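Side-chain contacts in alpha-1,2-mannosidase (Bacteroides thetaiotaomicron, PDB 2WW2), which hydrolyses alpha-mannosides with inversion at the anomeric carbon, as a calcium-dependent member of glycoside hydrolase family 92: residues E531-L536 and E541-R546; S518-T523 and D548-A553; Y592-I597 and W601-H606. One frame throughout, in Å; residues are numbered along the deposited sequence.

Contact 1: E531-L536 and E541-R546; sequences EGLSEL and EPMIAR
M543 drives its terminal methyl straight into the backbone of S534: CE of M543 sits 3.1 Å from N of S534 and 3.3 Å from its CA, a tight fit for a methyl group. The methionine leaves its helix fully stretched, CG anti to the backbone N (chi1 -179°) and SD anti to CA, and then bends at chi3 (-89°), which lays CE against helix 530-537. L533 closes in beside it; its CG is 3.7 Å from CE of M543, and the two side chains cross at about a right angle. S534 presents its methylene to the sulfur, with CB of S534 3.8 Å from SD of M543, while its OG lies back over its own helix, 2.9 Å from O of E531.

The two segments belong to successive helices, 530-537 and 540-551, joined by a very short link, so the chain turns a corner rather than doubling back, within a catalytic domain whose family falls in the six-hairpin clan. M537 and I597 pack further against M543 and keep the methionine buried.

Away from that plug the corner is much looser. No hydrogen bond crosses between the segments, and R546 comes no nearer than 6.2 Å from its side chain to residues 531-536; its guanidinium goes instead to O of G490 and lies against the F491 ring. E535, on the exposed side of its helix, forms a salt bridge to R482 through OE2. On helix 540-551, E541 OE2 is hydrogen-bonded to S50 of a second subunit, and A545 packs on F21 of that same neighbour.

Contact 2: S518-T523 and D548-A553; sequences SSWHWT and DSMFVA
W520 and M550 slide past each other in opposite directions, and the methionine methyl ends between the indole of W520 and the W520 carbonyl: CE of M550 is 3.3 Å from O of W520 and 3.5 Å from NE1 of the same residue. The indole swings out with its CG anti to the backbone N (chi1 -175°), and M550, extended beyond CG, runs past it, with CG of M550 4.0 Å from NE1 of W520. SD stands 5.2 Å from the centroid of the five-membered ring, 38° off its normal, an oblique Met-aromatic contact. At the six-membered end, O of S549 lies near the ring plane at the edge, 3.9 Å from CZ2 of W520.

One shell out, NE1 of W520 is hydrogen-bonded to O of Q579, which fixes the rotation of the indole, and OG of S549 bonds to O of R546 in its own helix. W524 also packs on M550. The short helix 519-522 starts at S518 in the N-cap position and is tied back by T523, whose OG1 bonds to O of S519 at 2.8 Å. The contact thus joins helix 519-522 to the long helix 540-551 within the catalytic domain. A leucine in place of W520 would probably leave O of Q579 without its donor and open a gap beside CE and CG of M550.

With no hydrogen bond crossing between the segments and both ring N-H and serine hydroxyl bonded to other groups, the attraction here is probably mainly dispersion between thioether and indole.

Contact 3: Y592-I597 and W601-H606; sequences YLYDYI and WKTQYH
OH of Y594 and NZ of K602, from the two sides of the contact, both end on the carboxylate of D548 in helix 540-551, the tyrosine hydroxyl hydrogen-bonded to OD1 and the lysine in a salt bridge to OD2. This is where a tight turn with a 3-10 segment at 594-595 folds against helix 600-613, the helix that follows it in the catalytic domain. NZ of K602 has a second partner in Q599.

The Y594 ring is covered on one face and met at one edge. K602 CB lies over the face, 3.5 Å from the ring centroid and only 6° off the normal, a CH-pi contact, and the extended lysine carries its CD to 3.5 Å from CE1 of Y594. One carboxylate therefore holds the ends of both partners of the CH-pi contact. OG1 of T603 is the group at the edge, in plane; it touches CB of Y594 at 3.2 Å, while its hydrogen bond goes to O of I591. With OG1 anti to the carbonyl carbon (chi1 -73°), T603 turns CG2 the other way, 4.0 Å from CD1 of Y592, and the methyl also skirts the carboxylate of D595.

H606 stands beside the Y594 ring, its plane turned 17° from it and slid so far that the rings barely overlap; CD2 of H606 meets CE2 of Y594 at 4.0 Å.

How the contacts relate
From the N terminus, the chain first reaches 518-523, the opening half of contact 2, and then runs into helix 530-537. After a short link, 541-546 closes contact 1, a loop of a few residues, and the same helix 540-551 runs on to close contact 2 around it. Contact 1 is thus enclosed within contact 2 along the sequence. Contact 3 follows in series after helix 565-577, as a local turn of its own. In space the three are neighbours: L533 packs on T523 between contacts 1 and 2, I544 reaches I597, and F551 meets H606. Helix 540-551 therefore ties helices 519-522 and 530-537 to the turn before helix 600-613.

Contact 1: E531-L536 and E541-R546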
loop_
_atom_site.group_PDB
_atom_site.type_symbol
_atom_site.label_atom_id
_atom_site.label_comp_id
_atom_site.label_asym_id
_atom_site.label_seq_id
_atom_site.Cartn_x
_atom_site.Cartn_y
_atom_site.Cartn_z
ATOM N N GLU A 531 -13.294 -8.846 -27.727
ATOM C CA GLU A 531 -12.306 -9.384 -28.655
ATOM C C GLU A 531 -11.405 -8.261 -29.173
ATOM O O GLU A 531 -10.188 -8.429 -29.283
ATOM C CB GLU A 531 -12.984 -10.133 -29.816
ATOM C CG GLU A 531 -12.023 -10.744 -30.835
ATOM C CD GLU A 531 -11.123 -11.843 -30.249
ATOM O OE1 GLU A 531 -11.500 -12.498 -29.245
ATOM O OE2 GLU A 531 -10.033 -12.059 -30.819
ATOM N N GLY A 532 -11.991 -7.109 -29.486
ATOM C CA GLY A 532 -11.180 -5.976 -29.935
ATOM C C GLY A 532 -10.259 -5.469 -28.831
ATOM O O GLY A 532 -9.142 -5.020 -29.094
ATOM N N LEU A 533 -10.721 -5.509 -27.583
ATOM C CA LEU A 533 -9.842 -5.132 -26.482
ATOM C C LEU A 533 -8.672 -6.116 -26.366
ATOM O O LEU A 533 -7.519 -5.701 -26.185
ATOM C CB LEU A 533 -10.609 -5.018 -25.152
ATOM C CG LEU A 533 -9.773 -4.545 -23.951
ATOM C CD1 LEU A 533 -9.169 -3.159 -24.241
ATOM C CD2 LEU A 533 -10.608 -4.502 -22.680
ATOM N N SER A 534 -8.952 -7.415 -26.477
ATOM C CA SER A 534 -7.872 -8.385 -26.389
ATOM C C SER A 534 -6.873 -8.163 -27.522
ATOM O O SER A 534 -5.679 -8.353 -27.330
ATOM C CB SER A 534 -8.375 -9.828 -26.374
ATOM O OG SER A 534 -8.613 -10.294 -27.679
ATOM N N GLU A 535 -7.353 -7.739 -28.685
ATOM C CA GLU A 535 -6.451 -7.419 -29.794
ATOM C C GLU A 535 -5.495 -6.298 -29.409
ATOM O O GLU A 535 -4.300 -6.361 -29.696
ATOM C CB GLU A 535 -7.218 -6.989 -31.046
ATOM C CG GLU A 535 -7.910 -8.112 -31.770
ATOM C CD GLU A 535 -8.776 -7.614 -32.923
ATOM O OE1 GLU A 535 -9.397 -8.468 -33.593
ATOM O OE2 GLU A 535 -8.844 -6.374 -33.150
ATOM N N LEU A 536 -6.027 -5.252 -28.793
ATOM C CA LEU A 536 -5.188 -4.173 -28.308
ATOM C C LEU A 536 -4.142 -4.720 -27.336
ATOM O O LEU A 536 -2.986 -4.317 -27.377
ATOM C CB LEU A 536 -6.035 -3.095 -27.609
ATOM C CG LEU A 536 -6.966 -2.287 -28.516
ATOM C CD1 LEU A 536 -7.764 -1.289 -27.702
ATOM C CD2 LEU A 536 -6.191 -1.579 -29.627
ATOM N N GLU A 541 -4.182 -14.485 -24.604
ATOM C CA GLU A 541 -3.190 -14.804 -23.568
ATOM C C GLU A 541 -2.838 -13.625 -22.667
ATOM O O GLU A 541 -2.922 -13.732 -21.446
ATOM C CB GLU A 541 -1.927 -15.386 -24.204
ATOM C CG GLU A 541 -0.796 -15.677 -23.235
ATOM C CD GLU A 541 0.317 -16.437 -23.934
ATOM O OE1 GLU A 541 1.192 -15.782 -24.556
ATOM O OE2 GLU A 541 0.289 -17.693 -23.888
ATOM N N PRO A 542 -2.424 -12.502 -23.257
ATOM C CA PRO A 542 -2.097 -11.333 -22.454
ATOM C C PRO A 542 -3.310 -10.769 -21.716
ATOM O O PRO A 542 -3.162 -10.214 -20.628
ATOM C CB PRO A 542 -1.596 -10.320 -23.487
ATOM C CG PRO A 542 -1.220 -11.102 -24.650
ATOM C CD PRO A 542 -2.092 -12.310 -24.677
ATOM N N MET A 543 -4.501 -10.891 -22.302
ATOM C CA MET A 543 -5.694 -10.403 -21.630
ATOM C C MET A 543 -6.035 -11.248 -20.408
ATOM O O MET A 543 -6.376 -10.719 -19.357
ATOM C CB MET A 543 -6.905 -10.318 -22.571
ATOM C CG MET A 543 -8.126 -9.780 -21.826
ATOM S SD MET A 543 -9.653 -9.751 -22.756
ATOM C CE MET A 543 -9.569 -8.165 -23.522
ATOM N N ILE A 544 -5.938 -12.563 -20.552
ATOM C CA ILE A 544 -6.155 -13.470 -19.440
ATOM C C ILE A 544 -5.183 -13.166 -18.290
ATOM O O ILE A 544 -5.556 -13.200 -17.110
ATOM C CB ILE A 544 -5.979 -14.933 -19.885
ATOM C CG1 ILE A 544 -7.139 -15.356 -20.789
ATOM C CG2 ILE A 544 -5.824 -15.842 -18.667
ATOM C CD1 ILE A 544 -6.844 -16.601 -21.628
ATOM N N ALA A 545 -3.944 -12.850 -18.641
ATOM C CA ALA A 545 -2.918 -12.557 -17.644
ATOM C C ALA A 545 -3.249 -11.282 -16.889
ATOM O O ALA A 545 -3.048 -11.192 -15.688
ATOM C CB ALA A 545 -1.557 -12.429 -18.311
ATOM N N ARG A 546 -3.776 -10.297 -17.596
ATOM C CA ARG A 546 -4.124 -9.041 -16.965
ATOM C C ARG A 546 -5.351 -9.151 -16.073
ATOM O O ARG A 546 -5.431 -8.484 -15.037
ATOM C CB ARG A 546 -4.266 -7.959 -18.017
ATOM C CG ARG A 546 -2.943 -7.751 -18.715
ATOM C CD ARG A 546 -3.024 -6.701 -19.783
ATOM N NE ARG A 546 -3.426 -5.400 -19.254
ATOM C CZ ARG A 546 -3.299 -4.272 -19.941
ATOM N NH1 ARG A 546 -2.772 -4.301 -21.161
ATOM N NH2 ARG A 546 -3.693 -3.118 -19.416
#

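Contact 2: S518-T523 and D548-A553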
loop_
_atom_site.group_PDB
_atom_site.type_symbol
_atom_site.label_atom_id
_atom_site.label_comp_id
_atom_site.label_asym_id
_atom_site.label_seq_id
_atom_site.Cartn_x
_atom_site.Cartn_y
_atom_site.Cartn_z
ATOM N N SER A 518 -9.145 4.979 -12.325
ATOM C CA SER A 518 -7.885 5.251 -12.977
ATOM C C SER A 518 -7.865 4.404 -14.241
ATOM O O SER A 518 -8.830 3.694 -14.528
ATOM C CB SER A 518 -6.728 4.834 -12.073
ATOM O OG SER A 518 -6.737 3.421 -11.919
ATOM N N SER A 519 -6.774 4.486 -14.999
ATOM C CA SER A 519 -6.645 3.680 -16.203
ATOM C C SER A 519 -6.773 2.186 -15.886
ATOM O O SER A 519 -7.239 1.396 -16.707
ATOM C CB SER A 519 -5.309 3.941 -16.901
ATOM O OG SER A 519 -5.277 3.181 -18.097
ATOM N N TRP A 520 -6.342 1.810 -14.689
ATOM C CA TRP A 520 -6.384 0.416 -14.248
ATOM C C TRP A 520 -7.802 -0.128 -14.370
ATOM O O TRP A 520 -7.995 -1.301 -14.714
ATOM C CB TRP A 520 -5.908 0.327 -12.788
ATOM C CG TRP A 520 -5.772 -1.073 -12.217
ATOM C CD1 TRP A 520 -6.646 -1.713 -11.365
ATOM C CD2 TRP A 520 -4.684 -1.979 -12.430
ATOM N NE1 TRP A 520 -6.161 -2.970 -11.051
ATOM C CE2 TRP A 520 -4.963 -3.156 -11.695
ATOM C CE3 TRP A 520 -3.504 -1.914 -13.179
ATOM C CZ2 TRP A 520 -4.097 -4.260 -11.686
ATOM C CZ3 TRP A 520 -2.642 -3.008 -13.174
ATOM C CH2 TRP A 520 -2.947 -4.172 -12.435
ATOM N N HIS A 521 -8.791 0.718 -14.087
ATOM C CA HIS A 521 -10.200 0.317 -14.190
ATOM C C HIS A 521 -10.765 0.563 -15.580
ATOM O O HIS A 521 -11.408 -0.311 -16.147
ATOM C CB HIS A 521 -11.078 1.063 -13.171
ATOM C CG HIS A 521 -10.449 1.203 -11.825
ATOM N ND1 HIS A 521 -10.391 0.163 -10.922
ATOM C CD2 HIS A 521 -9.830 2.254 -11.236
ATOM C CE1 HIS A 521 -9.769 0.572 -9.828
ATOM N NE2 HIS A 521 -9.425 1.839 -9.992
ATOM N N TRP A 522 -10.549 1.767 -16.102
ATOM C CA TRP A 522 -11.205 2.227 -17.337
ATOM C C TRP A 522 -10.740 1.500 -18.601
ATOM O O TRP A 522 -11.452 1.462 -19.616
ATOM C CB TRP A 522 -11.098 3.760 -17.463
ATOM C CG TRP A 522 -12.130 4.424 -16.605
ATOM C CD1 TRP A 522 -11.966 4.898 -15.326
ATOM C CD2 TRP A 522 -13.510 4.623 -16.937
ATOM N NE1 TRP A 522 -13.165 5.404 -14.855
ATOM C CE2 TRP A 522 -14.127 5.235 -15.823
ATOM C CE3 TRP A 522 -14.291 4.331 -18.077
ATOM C CZ2 TRP A 522 -15.490 5.574 -15.814
ATOM C CZ3 TRP A 522 -15.628 4.671 -18.067
ATOM C CH2 TRP A 522 -16.220 5.289 -16.942
ATOM N N THR A 523 -9.564 0.886 -18.533
ATOM C CA THR A 523 -9.057 0.114 -19.668
ATOM C C THR A 523 -9.992 -1.053 -20.025
ATOM O O THR A 523 -10.033 -1.488 -21.170
ATOM C CB THR A 523 -7.609 -0.358 -19.414
ATOM O OG1 THR A 523 -6.754 0.793 -19.402
ATOM C CG2 THR A 523 -7.118 -1.338 -20.519
ATOM N N ASP A 548 -6.049 -11.968 -14.571
ATOM C CA ASP A 548 -5.459 -12.696 -13.462
ATOM C C ASP A 548 -4.743 -11.738 -12.499
ATOM O O ASP A 548 -4.785 -11.936 -11.288
ATOM C CB ASP A 548 -4.497 -13.779 -13.958
ATOM C CG ASP A 548 -5.210 -14.974 -14.583
ATOM O OD1 ASP A 548 -6.454 -15.092 -14.465
ATOM O OD2 ASP A 548 -4.511 -15.810 -15.184
ATOM N N SER A 549 -4.110 -10.693 -13.033
ATOM C CA SER A 549 -3.405 -9.716 -12.192
ATOM C C SER A 549 -4.368 -8.810 -11.415
ATOM O O SER A 549 -3.945 -7.966 -10.612
ATOM C CB SER A 549 -2.426 -8.878 -13.020
ATOM O OG SER A 549 -3.096 -7.878 -13.772
ATOM N N MET A 550 -5.664 -8.982 -11.647
ATOM C CA MET A 550 -6.654 -8.258 -10.867
ATOM C C MET A 550 -7.203 -9.110 -9.741
ATOM O O MET A 550 -7.447 -8.602 -8.652
ATOM C CB MET A 550 -7.809 -7.782 -11.743
ATOM C CG MET A 550 -7.583 -6.444 -12.402
ATOM S SD MET A 550 -9.154 -5.798 -13.010
ATOM C CE MET A 550 -8.830 -4.036 -13.060
ATOM N N PHE A 551 -7.394 -10.400 -10.001
ATOM C CA PHE A 551 -8.043 -11.296 -9.037
ATOM C C PHE A 551 -7.099 -12.284 -8.354
ATOM O O PHE A 551 -7.555 -13.241 -7.720
ATOM C CB PHE A 551 -9.136 -12.108 -9.722
ATOM C CG PHE A 551 -10.009 -11.309 -10.623
ATOM C CD1 PHE A 551 -10.827 -10.322 -10.114
ATOM C CD2 PHE A 551 -10.024 -11.555 -11.982
ATOM C CE1 PHE A 551 -11.641 -9.587 -10.948
ATOM C CE2 PHE A 551 -10.833 -10.824 -12.819
ATOM C CZ PHE A 551 -11.642 -9.833 -12.305
ATOM N N VAL A 552 -5.796 -12.064 -8.487
ATOM C CA VAL A 552 -4.797 -13.023 -8.006
ATOM C C VAL A 552 -4.951 -13.423 -6.534
ATOM O O VAL A 552 -5.329 -12.614 -5.691
ATOM C CB VAL A 552 -3.357 -12.487 -8.214
ATOM N N ALA A 553 -4.632 -14.681 -6.233
ATOM C CA ALA A 553 -4.636 -15.167 -4.855
ATOM C C ALA A 553 -3.582 -14.441 -4.005
ATOM O O ALA A 553 -2.613 -13.886 -4.534
ATOM C CB ALA A 553 -4.412 -16.686 -4.815
#

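Contact 3: Y592-I597 and W601-H606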
loop_
_atom_site.group_PDB
_atom_site.type_symbol
_atom_site.label_atom_id
_atom_site.label_comp_id
_atom_site.label_asym_id
_atom_site.label_seq_id
_atom_site.Cartn_x
_atom_site.Cartn_y
_atom_site.Cartn_z
ATOM N N TYR A 592 -16.436 -11.610 -15.892
ATOM C CA TYR A 592 -17.078 -12.440 -16.912
ATOM C C TYR A 592 -16.281 -12.482 -18.205
ATOM O O TYR A 592 -16.641 -13.231 -19.114
ATOM C CB TYR A 592 -18.505 -11.954 -17.210
ATOM C CG TYR A 592 -19.480 -12.283 -16.090
ATOM C CD1 TYR A 592 -20.135 -13.516 -16.055
ATOM C CD2 TYR A 592 -19.713 -11.380 -15.058
ATOM C CE1 TYR A 592 -21.012 -13.841 -15.028
ATOM C CE2 TYR A 592 -20.585 -11.696 -14.007
ATOM C CZ TYR A 592 -21.223 -12.938 -14.005
ATOM O OH TYR A 592 -22.101 -13.262 -12.987
ATOM N N LEU A 593 -15.214 -11.694 -18.302
ATOM C CA LEU A 593 -14.483 -11.596 -19.579
ATOM C C LEU A 593 -13.750 -12.895 -19.932
ATOM O O LEU A 593 -13.472 -13.154 -21.095
ATOM C CB LEU A 593 -13.533 -10.391 -19.590
ATOM C CG LEU A 593 -14.221 -9.019 -19.665
ATOM C CD1 LEU A 593 -13.212 -7.864 -19.463
ATOM C CD2 LEU A 593 -14.924 -8.861 -20.985
ATOM N N TYR A 594 -13.439 -13.722 -18.940
ATOM C CA TYR A 594 -12.824 -15.014 -19.250
ATOM C C TYR A 594 -13.709 -15.861 -20.170
ATOM O O TYR A 594 -13.192 -16.724 -20.866
ATOM C CB TYR A 594 -12.524 -15.815 -18.006
ATOM C CG TYR A 594 -11.506 -15.219 -17.040
ATOM C CD1 TYR A 594 -10.135 -15.320 -17.281
ATOM C CD2 TYR A 594 -11.919 -14.633 -15.853
ATOM C CE1 TYR A 594 -9.205 -14.827 -16.369
ATOM C CE2 TYR A 594 -10.997 -14.117 -14.933
ATOM C CZ TYR A 594 -9.649 -14.218 -15.198
ATOM O OH TYR A 594 -8.744 -13.723 -14.281
ATOM N N ASP A 595 -15.021 -15.614 -20.159
ATOM C CA ASP A 595 -15.988 -16.331 -21.022
ATOM C C ASP A 595 -15.763 -16.063 -22.500
ATOM O O ASP A 595 -16.227 -16.830 -23.353
ATOM C CB ASP A 595 -17.428 -15.898 -20.725
ATOM C CG ASP A 595 -18.046 -16.588 -19.505
ATOM O OD1 ASP A 595 -17.503 -17.586 -18.999
ATOM O OD2 ASP A 595 -19.134 -16.133 -19.067
ATOM N N TYR A 596 -15.094 -14.950 -22.804
ATOM C CA TYR A 596 -14.916 -14.474 -24.180
ATOM C C TYR A 596 -13.573 -14.892 -24.776
ATOM O O TYR A 596 -13.339 -14.751 -25.984
ATOM C CB TYR A 596 -15.027 -12.932 -24.225
ATOM C CG TYR A 596 -16.403 -12.415 -23.851
ATOM C CD1 TYR A 596 -17.248 -11.861 -24.818
ATOM C CD2 TYR A 596 -16.859 -12.495 -22.541
ATOM C CE1 TYR A 596 -18.519 -11.402 -24.484
ATOM C CE2 TYR A 596 -18.129 -12.045 -22.191
ATOM C CZ TYR A 596 -18.953 -11.499 -23.172
ATOM O OH TYR A 596 -20.210 -11.072 -22.817
ATOM N N ILE A 597 -12.677 -15.381 -23.923
ATOM C CA ILE A 597 -11.314 -15.629 -24.345
ATOM C C ILE A 597 -10.837 -17.016 -23.926
ATOM O O ILE A 597 -9.639 -17.246 -23.815
ATOM C CB ILE A 597 -10.358 -14.528 -23.808
ATOM C CG1 ILE A 597 -10.337 -14.521 -22.283
ATOM C CG2 ILE A 597 -10.819 -13.174 -24.276
ATOM C CD1 ILE A 597 -9.738 -13.262 -21.697
ATOM N N TRP A 601 -13.682 -21.304 -16.684
ATOM C CA TRP A 601 -13.502 -21.811 -15.322
ATOM C C TRP A 601 -12.977 -20.742 -14.376
ATOM O O TRP A 601 -13.284 -20.772 -13.192
ATOM C CB TRP A 601 -12.617 -23.070 -15.278
ATOM C CG TRP A 601 -11.229 -22.910 -15.857
ATOM C CD1 TRP A 601 -10.090 -22.560 -15.187
ATOM C CD2 TRP A 601 -10.842 -23.135 -17.218
ATOM N NE1 TRP A 601 -9.020 -22.528 -16.055
ATOM C CE2 TRP A 601 -9.454 -22.883 -17.308
ATOM C CE3 TRP A 601 -11.536 -23.512 -18.372
ATOM C CZ2 TRP A 601 -8.747 -23.002 -18.506
ATOM C CZ3 TRP A 601 -10.823 -23.638 -19.568
ATOM C CH2 TRP A 601 -9.446 -23.382 -19.620
ATOM N N LYS A 602 -12.199 -19.797 -14.902
ATOM C CA LYS A 602 -11.719 -18.682 -14.093
ATOM C C LYS A 602 -12.848 -17.702 -13.700
ATOM O O LYS A 602 -12.873 -17.199 -12.590
ATOM C CB LYS A 602 -10.559 -17.974 -14.797
ATOM C CG LYS A 602 -9.291 -18.860 -14.887
ATOM C CD LYS A 602 -8.090 -18.070 -15.471
ATOM C CE LYS A 602 -6.780 -18.864 -15.408
ATOM N NZ LYS A 602 -5.730 -18.107 -16.158
ATOM N N THR A 603 -13.776 -17.450 -14.620
ATOM C CA THR A 603 -14.997 -16.713 -14.318
ATOM C C THR A 603 -15.736 -17.413 -13.187
ATOM O O THR A 603 -16.118 -16.784 -12.203
ATOM C CB THR A 603 -15.923 -16.635 -15.573
ATOM O OG1 THR A 603 -15.365 -15.716 -16.517
ATOM C CG2 THR A 603 -17.318 -16.162 -15.186
ATOM N N GLN A 604 -15.874 -18.731 -13.305
ATOM C CA GLN A 604 -16.615 -19.509 -12.330
ATOM C C GLN A 604 -15.964 -19.413 -10.942
ATOM O O GLN A 604 -16.652 -19.190 -9.933
ATOM C CB GLN A 604 -16.696 -20.967 -12.786
ATOM C CG GLN A 604 -17.591 -21.177 -14.013
ATOM C CD GLN A 604 -17.183 -22.391 -14.856
ATOM O OE1 GLN A 604 -16.568 -23.350 -14.362
ATOM N NE2 GLN A 604 -17.526 -22.351 -16.141
ATOM N N TYR A 605 -14.644 -19.576 -10.886
ATOM C CA TYR A 605 -13.946 -19.527 -9.601
ATOM C C TYR A 605 -14.051 -18.150 -8.947
ATOM O O TYR A 605 -14.461 -18.042 -7.789
ATOM C CB TYR A 605 -12.466 -19.909 -9.734
ATOM C CG TYR A 605 -11.724 -19.697 -8.442
ATOM C CD1 TYR A 605 -11.807 -20.631 -7.413
ATOM C CD2 TYR A 605 -10.996 -18.538 -8.226
ATOM C CE1 TYR A 605 -11.141 -20.434 -6.205
ATOM C CE2 TYR A 605 -10.335 -18.321 -7.020
ATOM C CZ TYR A 605 -10.412 -19.269 -6.019
ATOM O OH TYR A 605 -9.752 -19.043 -4.830
ATOM N N HIS A 606 -13.661 -17.113 -9.680
ATOM C CA HIS A 606 -13.583 -15.763 -9.124
ATOM C C HIS A 606 -14.935 -15.181 -8.750
ATOM O O HIS A 606 -15.077 -14.513 -7.725
ATOM C CB HIS A 606 -12.856 -14.823 -10.080
ATOM C CG HIS A 606 -11.391 -15.110 -10.185
ATOM N ND1 HIS A 606 -10.533 -14.985 -9.113
ATOM C CD2 HIS A 606 -10.633 -15.530 -11.229
ATOM C CE1 HIS A 606 -9.310 -15.314 -9.492
ATOM N NE2 HIS A 606 -9.344 -15.648 -10.772
#